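Local coordinates for protein MAU2 chromatid cohesion factor homolog (Saccharomyces cerevisiae, PDB 4XDN) that partners SCC2 in the complex that cohesin needs to associate with chromosomes, and so takes part in sister chromatid cohesion, at residues A[145-150]-A[188-193]; A[159-164]-A[178-183]; A[195-200]-A[222-227]; A[202-207]-A[216-221]. All blocks are in the same frame, centred on the assembly; numbering follows the deposited sequence.

Overall arrangement
All four contacts lie along the run of successive antiparallel helices 147-165, 170-189, 193-206 and 212-228. Contacts 1 and 2 join the first two, contact 1 at the surface, at their open end, and contact 2 partly buried about 16 Å away, centre to centre. Contacts 3 and 4 join the last two and are buried, their centres about 10 Å apart. No hydrogen bond crosses between segments in any. A methylene chain on a tyrosine face marks contact 1, methyls on a phenylalanine contact 2, a valine on a tyrosine contact 3, and mostly leucines contact 4. His193 of contact 1 hydrogen-bonds Tyr224 of contact 3, and Tyr181 of contact 2 packs on Leu217 of contact 4.

Contact 1: residues A[145-150]-A[188-193]; sequences DSKFHY and IKLKQH
Lys189 lays the root of its side chain over one face of the Tyr150 ring, a CH-pi contact in which CB stands 3.7 Å from the ring centroid. CG follows at 3.6 Å from Tyr150 OH, and the bend at chi2 (-62°) turns CD past the same oxygen. That hydroxyl donates to Asp145 OD1 (2.9 Å), on the lone pair pointing away from the second carboxylate oxygen, which ties the ring back to its own segment. The contact closes the open end of an antiparallel helical hairpin: Asp145 and the N-cap Ser146 lead into helix 147-165, while helix 170-189 ends in a Schellman motif at Lys191. Lys189 NZ stays 4.4 Å from Asp145 OD1, beyond a salt bridge, although the attraction may still bias the ammonium toward the acid. Beside the ring, Leu190 reaches in with CD2, which touches Tyr150 CB at 3.6 Å and meets Lys147 CG at 3.8 Å, crossing the Lys147 side chain at about a right angle.

Contact 2: residues A[159-164]-A[178-183]; sequences ELVQYM and VFQYVG
Phe179 meets Val161, Leu160 and Met164 of helix 147-165, and its side chain can be followed outward from CB. Its CB meets Val161 CG2 at 3.8 Å, and the same methyl also rests against the main chain, 3.7 Å from Phe179 C. With CG placed beside its own backbone N (chi1 -77°), the ring hangs alongside the helix and presents one face to Leu160. There Leu160 CD2 sits over the centre of the ring, 3.7 Å from the centroid and only 10° off the normal. All six ring carbons therefore lie at similar distances from this one methyl, CG and CD1 being the nearest and CE2 the farthest, with CZ at the tip between them. The segments are neighbouring arms of an antiparallel helical hairpin, their axes 9.3 Å apart and their directions 157° from each other. Met164 comes at the ring obliquely: CE lies 4.3 Å from Phe179 CD2 and the sulfur forms a Met-aromatic contact, with SD 5.3 Å from the ring centroid. On the flank of the hairpin away from the ring, Val161 CG1 presses on Gln180 CG at 3.6 Å, the two side chains crossing at about a right angle. Helix 126-144 packs against the same side chains, with Met130 and Glu133 on Phe179 and Leu137 on Leu160.

Contact 3: residues A[195-200]-A[222-227]; sequences RVKTSF and VNYLLN. With SO4 (sulfate ion), chain E.
Val196 places CG1 over one face of the Tyr224 ring, 3.6 Å from the centroid and 20° off the normal, a CH-pi contact. The methyl is displaced toward the hydroxyl half of the ring, with CE2 of Tyr224 at 3.5 Å, while Val196 CB lies 3.7 Å from Tyr224 OH. Tyr224 holds CG anti to its own backbone N (chi1 156°), which carries the phenol across the gap to the facing helix. Lys197 borders the ring edge, and Phe200 CE2 touches Tyr224 CB loosely at 4.4 Å. One shell out, His193 hydrogen-bonds Tyr224 OH and so fixes the far end of the ring, while Cys187 and Ile188 of helix 170-189 back Val196. The antiparallel axes stand 11.6 Å apart, a separation spanned by the tyrosine. On the outer side of helix 193-206, a sulfate, probably from the crystallisation liquor, accepts a bond from Arg195 N at O1 (2.9 Å) and another from Arg195 NH1 at O2 (3.0 Å). The interface joins its helices by apolar contact, with the buried phenol oxygen satisfied by a histidine, whereas the sulfate is held apart, by a backbone N-H near the start of helix 193-206 and by the arginine side chain.

Contact 4: residues A[202-207]-A[216-221]; sequences GLLSQC and FLNLCY
Leu217 packs its two methyls against Leu203 and Cys207, at the C-terminal end of helix 193-206, where the contact is closest. Its CD1 meets Cys207 SG at 3.4 Å and Leu203 CG at 3.9 Å, while CD2 reaches Leu203 CD2. The Leu203 and Leu217 side chains cross at about a right angle. Leu204 slides past Leu217 in the opposite direction: its CG lies beside the backbone N (chi1 -71°), bringing the end of the side chain across to the partner helix. The two methyls divide the work. CD2 sits 3.7 Å from Leu217 CB and equally near the backbone N of Asn218, and CD1 approaches the Tyr221 ring obliquely, 3.8 Å from CD2 of that tyrosine. The Asn218 side chain is met less closely than its backbone, CB lying 4.2 Å from Leu204 CD2. Facing away from the interface, on the exposed side of helix 193-206, Ser205 bends its hydroxyl back to Gly202 O (2.9 Å), the donor standing above the carbonyl plane. This is the turn end of an antiparallel helical hairpin, with axes 10.3 Å apart. Helix 170-189 covers one flank, placing Ser177 and Gln180 on Leu203 and Tyr181 on Leu217, while helix 234-241 meets Asn218 and Tyr221, and helix 250-266 backs helix 212-228 at Phe216 and Leu219.

Contact 1: residues A[145-150]-A[188-193]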
loop_
_atom_site.group_PDB
_atom_site.type_symbol
_atom_site.label_atom_id
_atom_site.label_comp_id
_atom_site.label_asym_id
_atom_site.label_seq_id
_atom_site.Cartn_x
_atom_site.Cartn_y
_atom_site.Cartn_z
ATOM N N ASP A 145 -0.685 19.138 1.340
ATOM C CA ASP A 145 0.366 18.128 1.330
ATOM C C ASP A 145 1.747 18.779 1.397
ATOM O O ASP A 145 2.655 18.421 0.647
ATOM C CB ASP A 145 0.244 17.243 0.088
ATOM C CG ASP A 145 0.905 15.891 0.267
ATOM O OD1 ASP A 145 0.862 15.344 1.391
ATOM O OD2 ASP A 145 1.465 15.371 -0.720
ATOM N N SER A 146 1.884 19.738 2.308
ATOM C CA SER A 146 3.129 20.473 2.509
ATOM C C SER A 146 3.664 20.231 3.916
ATOM O O SER A 146 2.923 20.346 4.891
ATOM C CB SER A 146 2.908 21.970 2.275
ATOM O OG SER A 146 4.045 22.725 2.659
ATOM N N LYS A 147 4.947 19.899 4.018
ATOM C CA LYS A 147 5.555 19.598 5.311
ATOM C C LYS A 147 5.474 20.797 6.249
ATOM O O LYS A 147 5.173 20.651 7.433
ATOM C CB LYS A 147 7.015 19.172 5.138
ATOM C CG LYS A 147 7.745 18.967 6.460
ATOM C CD LYS A 147 9.036 18.179 6.296
ATOM C CE LYS A 147 10.049 18.919 5.438
ATOM N NZ LYS A 147 11.439 18.736 5.945
ATOM N N PHE A 148 5.742 21.980 5.705
ATOM C CA PHE A 148 5.697 23.219 6.475
ATOM C C PHE A 148 4.337 23.426 7.136
ATOM O O PHE A 148 4.256 23.749 8.320
ATOM C CB PHE A 148 6.025 24.408 5.569
ATOM C CG PHE A 148 5.938 25.738 6.257
ATOM C CD1 PHE A 148 6.978 26.193 7.052
ATOM C CD2 PHE A 148 4.821 26.542 6.099
ATOM C CE1 PHE A 148 6.902 27.422 7.681
ATOM C CE2 PHE A 148 4.739 27.771 6.727
ATOM C CZ PHE A 148 5.779 28.212 7.518
ATOM N N HIS A 149 3.271 23.233 6.366
ATOM C CA HIS A 149 1.919 23.441 6.867
ATOM C C HIS A 149 1.447 22.280 7.738
ATOM O O HIS A 149 0.580 22.454 8.593
ATOM C CB HIS A 149 0.953 23.655 5.699
ATOM C CG HIS A 149 1.168 24.947 4.973
ATOM N ND1 HIS A 149 1.961 25.047 3.849
ATOM C CD2 HIS A 149 0.707 26.196 5.220
ATOM C CE1 HIS A 149 1.972 26.300 3.431
ATOM N NE2 HIS A 149 1.220 27.017 4.246
ATOM N N TYR A 150 2.019 21.100 7.523
ATOM C CA TYR A 150 1.718 19.952 8.372
ATOM C C TYR A 150 2.210 20.194 9.796
ATOM O O TYR A 150 1.552 19.804 10.761
ATOM C CB TYR A 150 2.359 18.678 7.815
ATOM C CG TYR A 150 1.561 17.967 6.740
ATOM C CD1 TYR A 150 0.187 17.799 6.854
ATOM C CD2 TYR A 150 2.192 17.450 5.616
ATOM C CE1 TYR A 150 -0.538 17.144 5.873
ATOM C CE2 TYR A 150 1.479 16.793 4.634
ATOM C CZ TYR A 150 0.115 16.643 4.765
ATOM O OH TYR A 150 -0.593 15.987 3.785
ATOM N N ILE A 188 1.472 10.974 10.733
ATOM C CA ILE A 188 1.742 10.014 9.664
ATOM C C ILE A 188 2.325 10.724 8.445
ATOM O O ILE A 188 3.336 10.292 7.893
ATOM C CB ILE A 188 0.468 9.242 9.251
ATOM C CG1 ILE A 188 0.015 8.331 10.395
ATOM C CG2 ILE A 188 0.725 8.402 7.997
ATOM C CD1 ILE A 188 -1.325 7.655 10.165
ATOM N N LYS A 189 1.687 11.817 8.037
ATOM C CA LYS A 189 2.141 12.586 6.884
ATOM C C LYS A 189 3.535 13.169 7.106
ATOM O O LYS A 189 4.304 13.329 6.157
ATOM C CB LYS A 189 1.148 13.709 6.570
ATOM C CG LYS A 189 -0.184 13.228 6.005
ATOM C CD LYS A 189 0.005 12.503 4.682
ATOM C CE LYS A 189 -1.320 12.270 3.976
ATOM N NZ LYS A 189 -1.128 11.621 2.649
ATOM N N LEU A 190 3.854 13.485 8.356
ATOM C CA LEU A 190 5.167 14.020 8.698
ATOM C C LEU A 190 6.184 12.906 8.935
ATOM O O LEU A 190 7.357 13.172 9.200
ATOM C CB LEU A 190 5.071 14.912 9.937
ATOM C CG LEU A 190 4.473 16.301 9.706
ATOM C CD1 LEU A 190 4.145 16.966 11.034
ATOM C CD2 LEU A 190 5.425 17.173 8.899
ATOM N N LYS A 191 5.725 11.661 8.834
ATOM C CA LYS A 191 6.586 10.491 8.995
ATOM C C LYS A 191 7.276 10.481 10.357
ATOM O O LYS A 191 8.472 10.204 10.460
ATOM C CB LYS A 191 7.623 10.434 7.871
ATOM C CG LYS A 191 7.004 10.307 6.492
ATOM C CD LYS A 191 8.058 10.201 5.402
ATOM C CE LYS A 191 7.465 9.673 4.109
ATOM N NZ LYS A 191 6.947 8.279 4.253
ATOM N N GLN A 192 6.507 10.790 11.396
ATOM C CA GLN A 192 6.989 10.726 12.772
ATOM C C GLN A 192 6.490 9.437 13.411
ATOM O O GLN A 192 5.611 9.449 14.273
ATOM C CB GLN A 192 6.517 11.944 13.559
ATOM C CG GLN A 192 7.050 13.257 13.012
ATOM C CD GLN A 192 6.492 14.458 13.743
ATOM O OE1 GLN A 192 5.491 14.359 14.451
ATOM N NE2 GLN A 192 7.140 15.603 13.576
ATOM N N HIS A 193 7.077 8.328 12.984
ATOM C CA HIS A 193 6.529 7.004 13.247
ATOM C C HIS A 193 6.440 6.664 14.733
ATOM O O HIS A 193 5.500 5.997 15.162
ATOM C CB HIS A 193 7.366 5.955 12.513
ATOM C CG HIS A 193 7.459 6.195 11.037
ATOM N ND1 HIS A 193 6.353 6.436 10.251
ATOM C CD2 HIS A 193 8.528 6.239 10.205
ATOM C CE1 HIS A 193 6.734 6.615 9.000
ATOM N NE2 HIS A 193 8.049 6.500 8.944
#

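Contact 2: residues A[159-164]-A[178-183]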
loop_
_atom_site.group_PDB
_atom_site.type_symbol
_atom_site.label_atom_id
_atom_site.label_comp_id
_atom_site.label_asym_id
_atom_site.label_seq_id
_atom_site.Cartn_x
_atom_site.Cartn_y
_atom_site.Cartn_z
ATOM N N GLU A 159 -2.453 21.749 20.499
ATOM C CA GLU A 159 -2.880 22.846 21.358
ATOM C C GLU A 159 -4.388 22.787 21.573
ATOM O O GLU A 159 -4.879 22.989 22.683
ATOM C CB GLU A 159 -2.482 24.191 20.747
ATOM C CG GLU A 159 -2.776 25.389 21.635
ATOM C CD GLU A 159 -2.573 26.710 20.918
ATOM O OE1 GLU A 159 -1.902 26.719 19.863
ATOM O OE2 GLU A 159 -3.090 27.737 21.405
ATOM N N LEU A 160 -5.114 22.501 20.497
ATOM C CA LEU A 160 -6.567 22.419 20.544
ATOM C C LEU A 160 -7.030 21.270 21.439
ATOM O O LEU A 160 -7.927 21.440 22.266
ATOM C CB LEU A 160 -7.126 22.248 19.129
ATOM C CG LEU A 160 -8.648 22.304 18.983
ATOM C CD1 LEU A 160 -9.168 23.710 19.227
ATOM C CD2 LEU A 160 -9.076 21.803 17.608
ATOM N N VAL A 161 -6.411 20.104 21.268
ATOM C CA VAL A 161 -6.756 18.918 22.050
ATOM C C VAL A 161 -6.511 19.154 23.536
ATOM O O VAL A 161 -7.344 18.807 24.370
ATOM C CB VAL A 161 -5.943 17.681 21.585
ATOM C CG1 VAL A 161 -6.103 16.512 22.560
ATOM C CG2 VAL A 161 -6.374 17.262 20.187
ATOM N N GLN A 162 -5.360 19.739 23.855
ATOM C CA GLN A 162 -5.002 20.040 25.236
ATOM C C GLN A 162 -6.059 20.919 25.892
ATOM O O GLN A 162 -6.400 20.735 27.060
ATOM C CB GLN A 162 -3.635 20.730 25.289
ATOM C CG GLN A 162 -3.226 21.252 26.666
ATOM C CD GLN A 162 -2.977 20.141 27.668
ATOM O OE1 GLN A 162 -3.905 19.614 28.283
ATOM N NE2 GLN A 162 -1.711 19.785 27.842
ATOM N N TYR A 163 -6.574 21.877 25.131
ATOM C CA TYR A 163 -7.554 22.820 25.654
ATOM C C TYR A 163 -8.897 22.136 25.884
ATOM O O TYR A 163 -9.588 22.420 26.859
ATOM C CB TYR A 163 -7.700 24.013 24.699
ATOM C CG TYR A 163 -9.123 24.458 24.442
ATOM C CD1 TYR A 163 -9.844 25.150 25.404
ATOM C CD2 TYR A 163 -9.735 24.206 23.223
ATOM C CE1 TYR A 163 -11.144 25.561 25.164
ATOM C CE2 TYR A 163 -11.031 24.611 22.973
ATOM C CZ TYR A 163 -11.731 25.290 23.947
ATOM O OH TYR A 163 -13.020 25.696 23.697
ATOM N N MET A 164 -9.254 21.212 25.000
ATOM C CA MET A 164 -10.574 20.593 25.043
ATOM C C MET A 164 -10.696 19.481 26.079
ATOM O O MET A 164 -11.760 19.306 26.674
ATOM C CB MET A 164 -10.929 20.049 23.665
ATOM C CG MET A 164 -11.125 21.140 22.641
ATOM S SD MET A 164 -11.143 20.534 20.953
ATOM C CE MET A 164 -12.387 19.274 21.085
ATOM N N VAL A 178 -11.757 13.254 18.257
ATOM C CA VAL A 178 -11.706 13.442 16.813
ATOM C C VAL A 178 -10.417 14.155 16.418
ATOM O O VAL A 178 -9.769 13.782 15.444
ATOM C CB VAL A 178 -12.934 14.244 16.309
ATOM C CG1 VAL A 178 -12.789 14.651 14.839
ATOM C CG2 VAL A 178 -14.205 13.433 16.500
ATOM N N PHE A 179 -10.035 15.173 17.178
ATOM C CA PHE A 179 -8.865 15.963 16.816
ATOM C C PHE A 179 -7.563 15.306 17.263
ATOM O O PHE A 179 -6.497 15.613 16.729
ATOM C CB PHE A 179 -8.993 17.375 17.385
ATOM C CG PHE A 179 -9.934 18.237 16.598
ATOM C CD1 PHE A 179 -9.531 18.799 15.399
ATOM C CD2 PHE A 179 -11.229 18.455 17.032
ATOM C CE1 PHE A 179 -10.394 19.579 14.657
ATOM C CE2 PHE A 179 -12.096 19.237 16.294
ATOM C CZ PHE A 179 -11.678 19.798 15.104
ATOM N N GLN A 180 -7.646 14.390 18.220
ATOM C CA GLN A 180 -6.510 13.531 18.518
ATOM C C GLN A 180 -6.219 12.684 17.286
ATOM O O GLN A 180 -5.067 12.498 16.906
ATOM C CB GLN A 180 -6.784 12.644 19.730
ATOM C CG GLN A 180 -6.519 13.317 21.066
ATOM C CD GLN A 180 -6.683 12.367 22.236
ATOM O OE1 GLN A 180 -7.784 12.195 22.762
ATOM N NE2 GLN A 180 -5.587 11.738 22.647
ATOM N N TYR A 181 -7.284 12.191 16.662
ATOM C CA TYR A 181 -7.175 11.393 15.448
ATOM C C TYR A 181 -6.628 12.222 14.289
ATOM O O TYR A 181 -5.860 11.718 13.472
ATOM C CB TYR A 181 -8.537 10.797 15.086
ATOM C CG TYR A 181 -8.703 10.463 13.623
ATOM C CD1 TYR A 181 -8.194 9.283 13.099
ATOM C CD2 TYR A 181 -9.382 11.321 12.767
ATOM C CE1 TYR A 181 -8.347 8.970 11.762
ATOM C CE2 TYR A 181 -9.541 11.020 11.434
ATOM C CZ TYR A 181 -9.021 9.844 10.934
ATOM O OH TYR A 181 -9.182 9.542 9.600
ATOM N N VAL A 182 -7.024 13.489 14.220
ATOM C CA VAL A 182 -6.490 14.399 13.212
ATOM C C VAL A 182 -4.991 14.555 13.417
ATOM O O VAL A 182 -4.219 14.511 12.462
ATOM C CB VAL A 182 -7.175 15.783 13.268
ATOM C CG1 VAL A 182 -6.441 16.801 12.388
ATOM C CG2 VAL A 182 -8.629 15.671 12.845
ATOM N N GLY A 183 -4.588 14.731 14.670
ATOM C CA GLY A 183 -3.182 14.847 15.015
ATOM C C GLY A 183 -2.377 13.645 14.557
ATOM O O GLY A 183 -1.297 13.796 13.989
#

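Contact 3: residues A[195-200]-A[222-227]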
loop_
_atom_site.group_PDB
_atom_site.type_symbol
_atom_site.label_atom_id
_atom_site.label_comp_id
_atom_site.label_asym_id
_atom_site.label_seq_id
_atom_site.Cartn_x
_atom_site.Cartn_y
_atom_site.Cartn_z
ATOM N N ARG A 195 6.036 8.921 17.151
ATOM C CA ARG A 195 4.917 9.733 17.627
ATOM C C ARG A 195 3.569 9.153 17.206
ATOM O O ARG A 195 2.601 9.220 17.963
ATOM C CB ARG A 195 5.027 11.172 17.116
ATOM C CG ARG A 195 5.800 12.119 18.030
ATOM C CD ARG A 195 7.204 12.408 17.515
ATOM N NE ARG A 195 7.576 13.807 17.712
ATOM C CZ ARG A 195 8.494 14.448 16.995
ATOM N NH1 ARG A 195 9.146 13.821 16.021
ATOM N NH2 ARG A 195 8.760 15.723 17.252
ATOM N N VAL A 196 3.500 8.604 15.995
ATOM C CA VAL A 196 2.253 8.026 15.497
ATOM C C VAL A 196 1.792 6.909 16.426
ATOM O O VAL A 196 0.652 6.905 16.890
ATOM C CB VAL A 196 2.402 7.470 14.056
ATOM C CG1 VAL A 196 1.165 6.665 13.645
ATOM C CG2 VAL A 196 2.641 8.602 13.064
ATOM N N LYS A 197 2.695 5.972 16.700
ATOM C CA LYS A 197 2.395 4.825 17.551
ATOM C C LYS A 197 1.995 5.270 18.952
ATOM O O LYS A 197 1.049 4.741 19.539
ATOM C CB LYS A 197 3.602 3.890 17.617
ATOM C CG LYS A 197 4.008 3.322 16.270
ATOM C CD LYS A 197 5.438 2.814 16.284
ATOM C CE LYS A 197 5.852 2.296 14.916
ATOM N NZ LYS A 197 7.308 1.995 14.864
ATOM N N THR A 198 2.723 6.249 19.481
ATOM C CA THR A 198 2.425 6.811 20.793
ATOM C C THR A 198 1.053 7.476 20.795
ATOM O O THR A 198 0.286 7.334 21.748
ATOM C CB THR A 198 3.496 7.840 21.214
ATOM O OG1 THR A 198 4.745 7.173 21.425
ATOM C CG2 THR A 198 3.094 8.571 22.497
ATOM N N SER A 199 0.749 8.204 19.724
ATOM C CA SER A 199 -0.514 8.927 19.634
ATOM C C SER A 199 -1.682 7.970 19.432
ATOM O O SER A 199 -2.743 8.153 20.025
ATOM C CB SER A 199 -0.471 9.950 18.497
ATOM O OG SER A 199 0.527 10.928 18.730
ATOM N N PHE A 200 -1.489 6.954 18.596
ATOM C CA PHE A 200 -2.524 5.944 18.384
ATOM C C PHE A 200 -2.884 5.270 19.703
ATOM O O PHE A 200 -4.058 5.149 20.048
ATOM C CB PHE A 200 -2.067 4.889 17.372
ATOM C CG PHE A 200 -2.633 5.078 15.990
ATOM C CD1 PHE A 200 -4.002 5.040 15.774
ATOM C CD2 PHE A 200 -1.794 5.273 14.905
ATOM C CE1 PHE A 200 -4.522 5.209 14.509
ATOM C CE2 PHE A 200 -2.312 5.440 13.636
ATOM C CZ PHE A 200 -3.678 5.409 13.437
ATOM N N VAL A 222 -3.874 -0.397 12.330
ATOM C CA VAL A 222 -3.357 -1.601 11.693
ATOM C C VAL A 222 -2.933 -1.315 10.254
ATOM O O VAL A 222 -1.860 -1.742 9.826
ATOM C CB VAL A 222 -4.401 -2.741 11.713
ATOM C CG1 VAL A 222 -3.941 -3.928 10.867
ATOM C CG2 VAL A 222 -4.660 -3.190 13.144
ATOM N N ASN A 223 -3.766 -0.584 9.518
ATOM C CA ASN A 223 -3.457 -0.265 8.129
ATOM C C ASN A 223 -2.180 0.562 8.024
ATOM O O ASN A 223 -1.350 0.324 7.148
ATOM C CB ASN A 223 -4.615 0.485 7.468
ATOM C CG ASN A 223 -4.755 0.164 5.984
ATOM O OD1 ASN A 223 -5.861 0.174 5.441
ATOM N ND2 ASN A 223 -3.636 -0.137 5.325
ATOM N N TYR A 224 -2.024 1.533 8.918
ATOM C CA TYR A 224 -0.802 2.331 8.958
ATOM C C TYR A 224 0.425 1.447 9.177
ATOM O O TYR A 224 1.440 1.605 8.502
ATOM C CB TYR A 224 -0.878 3.389 10.060
ATOM C CG TYR A 224 0.482 3.837 10.549
ATOM C CD1 TYR A 224 1.227 4.769 9.839
ATOM C CD2 TYR A 224 1.023 3.320 11.719
ATOM C CE1 TYR A 224 2.471 5.177 10.281
ATOM C CE2 TYR A 224 2.267 3.720 12.168
ATOM C CZ TYR A 224 2.987 4.648 11.445
ATOM O OH TYR A 224 4.225 5.046 11.893
ATOM N N LEU A 225 0.323 0.522 10.125
ATOM C CA LEU A 225 1.436 -0.362 10.454
ATOM C C LEU A 225 1.781 -1.264 9.273
ATOM O O LEU A 225 2.954 -1.487 8.979
ATOM C CB LEU A 225 1.104 -1.206 11.689
ATOM C CG LEU A 225 0.955 -0.442 13.009
ATOM C CD1 LEU A 225 0.393 -1.352 14.086
ATOM C CD2 LEU A 225 2.284 0.148 13.462
ATOM N N LEU A 226 0.758 -1.775 8.596
ATOM C CA LEU A 226 0.966 -2.627 7.430
ATOM C C LEU A 226 1.603 -1.849 6.280
ATOM O O LEU A 226 2.457 -2.377 5.566
ATOM C CB LEU A 226 -0.357 -3.243 6.975
ATOM C CG LEU A 226 -0.895 -4.391 7.832
ATOM C CD1 LEU A 226 -2.327 -4.714 7.434
ATOM C CD2 LEU A 226 -0.016 -5.626 7.703
ATOM N N ASN A 227 1.188 -0.597 6.104
ATOM C CA ASN A 227 1.764 0.265 5.075
ATOM C C ASN A 227 3.256 0.478 5.293
ATOM O O ASN A 227 4.014 0.627 4.333
ATOM C CB ASN A 227 1.056 1.623 5.045
ATOM C CG ASN A 227 -0.405 1.514 4.663
ATOM O OD1 ASN A 227 -0.836 0.508 4.102
ATOM N ND2 ASN A 227 -1.179 2.553 4.968
HETATM S S SO4 E . 9.755 10.108 15.391
HETATM O O1 SO4 E . 8.357 10.087 15.813
HETATM O O2 SO4 E . 10.014 11.320 14.618
HETATM O O3 SO4 E . 10.610 10.095 16.574
HETATM O O4 SO4 E . 10.036 8.940 14.557
#

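Contact 4: residues A[202-207]-A[216-221]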
loop_
_atom_site.group_PDB
_atom_site.type_symbol
_atom_site.label_atom_id
_atom_site.label_comp_id
_atom_site.label_asym_id
_atom_site.label_seq_id
_atom_site.Cartn_x
_atom_site.Cartn_y
_atom_site.Cartn_z
ATOM N N GLY A 202 -2.338 6.285 22.840
ATOM C CA GLY A 202 -2.970 7.231 23.741
ATOM C C GLY A 202 -4.391 7.528 23.309
ATOM O O GLY A 202 -5.293 7.668 24.135
ATOM N N LEU A 203 -4.587 7.624 21.999
ATOM C CA LEU A 203 -5.907 7.859 21.436
ATOM C C LEU A 203 -6.836 6.684 21.724
ATOM O O LEU A 203 -7.919 6.863 22.278
ATOM C CB LEU A 203 -5.801 8.101 19.930
ATOM C CG LEU A 203 -7.105 8.168 19.134
ATOM C CD1 LEU A 203 -8.055 9.209 19.708
ATOM C CD2 LEU A 203 -6.797 8.470 17.678
ATOM N N LEU A 204 -6.398 5.484 21.357
ATOM C CA LEU A 204 -7.213 4.282 21.509
ATOM C C LEU A 204 -7.575 4.004 22.967
ATOM O O LEU A 204 -8.692 3.583 23.266
ATOM C CB LEU A 204 -6.481 3.069 20.921
ATOM C CG LEU A 204 -6.357 3.028 19.395
ATOM C CD1 LEU A 204 -5.323 2.002 18.960
ATOM C CD2 LEU A 204 -7.706 2.726 18.758
ATOM N N SER A 205 -6.629 4.247 23.868
ATOM C CA SER A 205 -6.818 3.925 25.279
ATOM C C SER A 205 -7.959 4.724 25.906
ATOM O O SER A 205 -8.541 4.301 26.906
ATOM C CB SER A 205 -5.524 4.176 26.056
ATOM O OG SER A 205 -5.210 5.558 26.095
ATOM N N GLN A 206 -8.276 5.874 25.317
ATOM C CA GLN A 206 -9.296 6.763 25.864
ATOM C C GLN A 206 -10.672 6.522 25.249
ATOM O O GLN A 206 -11.672 7.041 25.740
ATOM C CB GLN A 206 -8.884 8.221 25.657
ATOM C CG GLN A 206 -7.654 8.625 26.453
ATOM C CD GLN A 206 -7.065 9.944 25.990
ATOM O OE1 GLN A 206 -5.869 10.037 25.710
ATOM N NE2 GLN A 206 -7.902 10.973 25.911
ATOM N N CYS A 207 -10.723 5.740 24.177
ATOM C CA CYS A 207 -11.989 5.439 23.517
ATOM C C CYS A 207 -12.795 4.395 24.281
ATOM O O CYS A 207 -12.234 3.508 24.927
ATOM C CB CYS A 207 -11.751 4.946 22.089
ATOM S SG CYS A 207 -11.140 6.200 20.953
ATOM N N PHE A 216 -12.869 1.584 14.535
ATOM C CA PHE A 216 -12.484 2.318 13.337
ATOM C C PHE A 216 -11.043 2.807 13.447
ATOM O O PHE A 216 -10.244 2.632 12.530
ATOM C CB PHE A 216 -13.414 3.506 13.099
ATOM C CG PHE A 216 -12.842 4.534 12.166
ATOM C CD1 PHE A 216 -12.726 4.267 10.810
ATOM C CD2 PHE A 216 -12.408 5.757 12.643
ATOM C CE1 PHE A 216 -12.192 5.207 9.949
ATOM C CE2 PHE A 216 -11.872 6.699 11.785
ATOM C CZ PHE A 216 -11.763 6.422 10.435
ATOM N N LEU A 217 -10.721 3.428 14.577
ATOM C CA LEU A 217 -9.382 3.957 14.806
ATOM C C LEU A 217 -8.344 2.846 14.805
ATOM O O LEU A 217 -7.220 3.036 14.346
ATOM C CB LEU A 217 -9.327 4.713 16.131
ATOM C CG LEU A 217 -10.151 5.996 16.203
ATOM C CD1 LEU A 217 -10.233 6.464 17.643
ATOM C CD2 LEU A 217 -9.551 7.074 15.314
ATOM N N ASN A 218 -8.726 1.685 15.321
ATOM C CA ASN A 218 -7.817 0.552 15.369
ATOM C C ASN A 218 -7.527 0.028 13.966
ATOM O O ASN A 218 -6.431 -0.453 13.691
ATOM C CB ASN A 218 -8.393 -0.561 16.244
ATOM C CG ASN A 218 -7.445 -1.730 16.390
ATOM O OD1 ASN A 218 -6.421 -1.632 17.063
ATOM N ND2 ASN A 218 -7.780 -2.848 15.756
ATOM N N LEU A 219 -8.515 0.128 13.081
ATOM C CA LEU A 219 -8.330 -0.251 11.686
ATOM C C LEU A 219 -7.356 0.709 11.012
ATOM O O LEU A 219 -6.500 0.286 10.234
ATOM C CB LEU A 219 -9.671 -0.261 10.944
ATOM C CG LEU A 219 -10.629 -1.393 11.312
ATOM C CD1 LEU A 219 -12.027 -1.100 10.793
ATOM C CD2 LEU A 219 -10.124 -2.715 10.769
ATOM N N CYS A 220 -7.492 1.999 11.312
ATOM C CA CYS A 220 -6.552 3.002 10.819
ATOM C C CYS A 220 -5.149 2.655 11.297
ATOM O O CYS A 220 -4.177 2.768 10.549
ATOM C CB CYS A 220 -6.933 4.408 11.300
ATOM S SG CYS A 220 -8.504 5.062 10.673
ATOM N N TYR A 221 -5.062 2.227 12.552
ATOM C CA TYR A 221 -3.788 1.876 13.167
ATOM C C TYR A 221 -3.139 0.705 12.443
ATOM O O TYR A 221 -1.998 0.800 11.990
ATOM C CB TYR A 221 -3.998 1.533 14.643
ATOM C CG TYR A 221 -2.732 1.322 15.446
ATOM C CD1 TYR A 221 -1.525 1.886 15.054
ATOM C CD2 TYR A 221 -2.750 0.557 16.604
ATOM C CE1 TYR A 221 -0.374 1.695 15.799
ATOM C CE2 TYR A 221 -1.608 0.358 17.349
ATOM C CZ TYR A 221 -0.423 0.928 16.943
ATOM O OH TYR A 221 0.718 0.727 17.686
#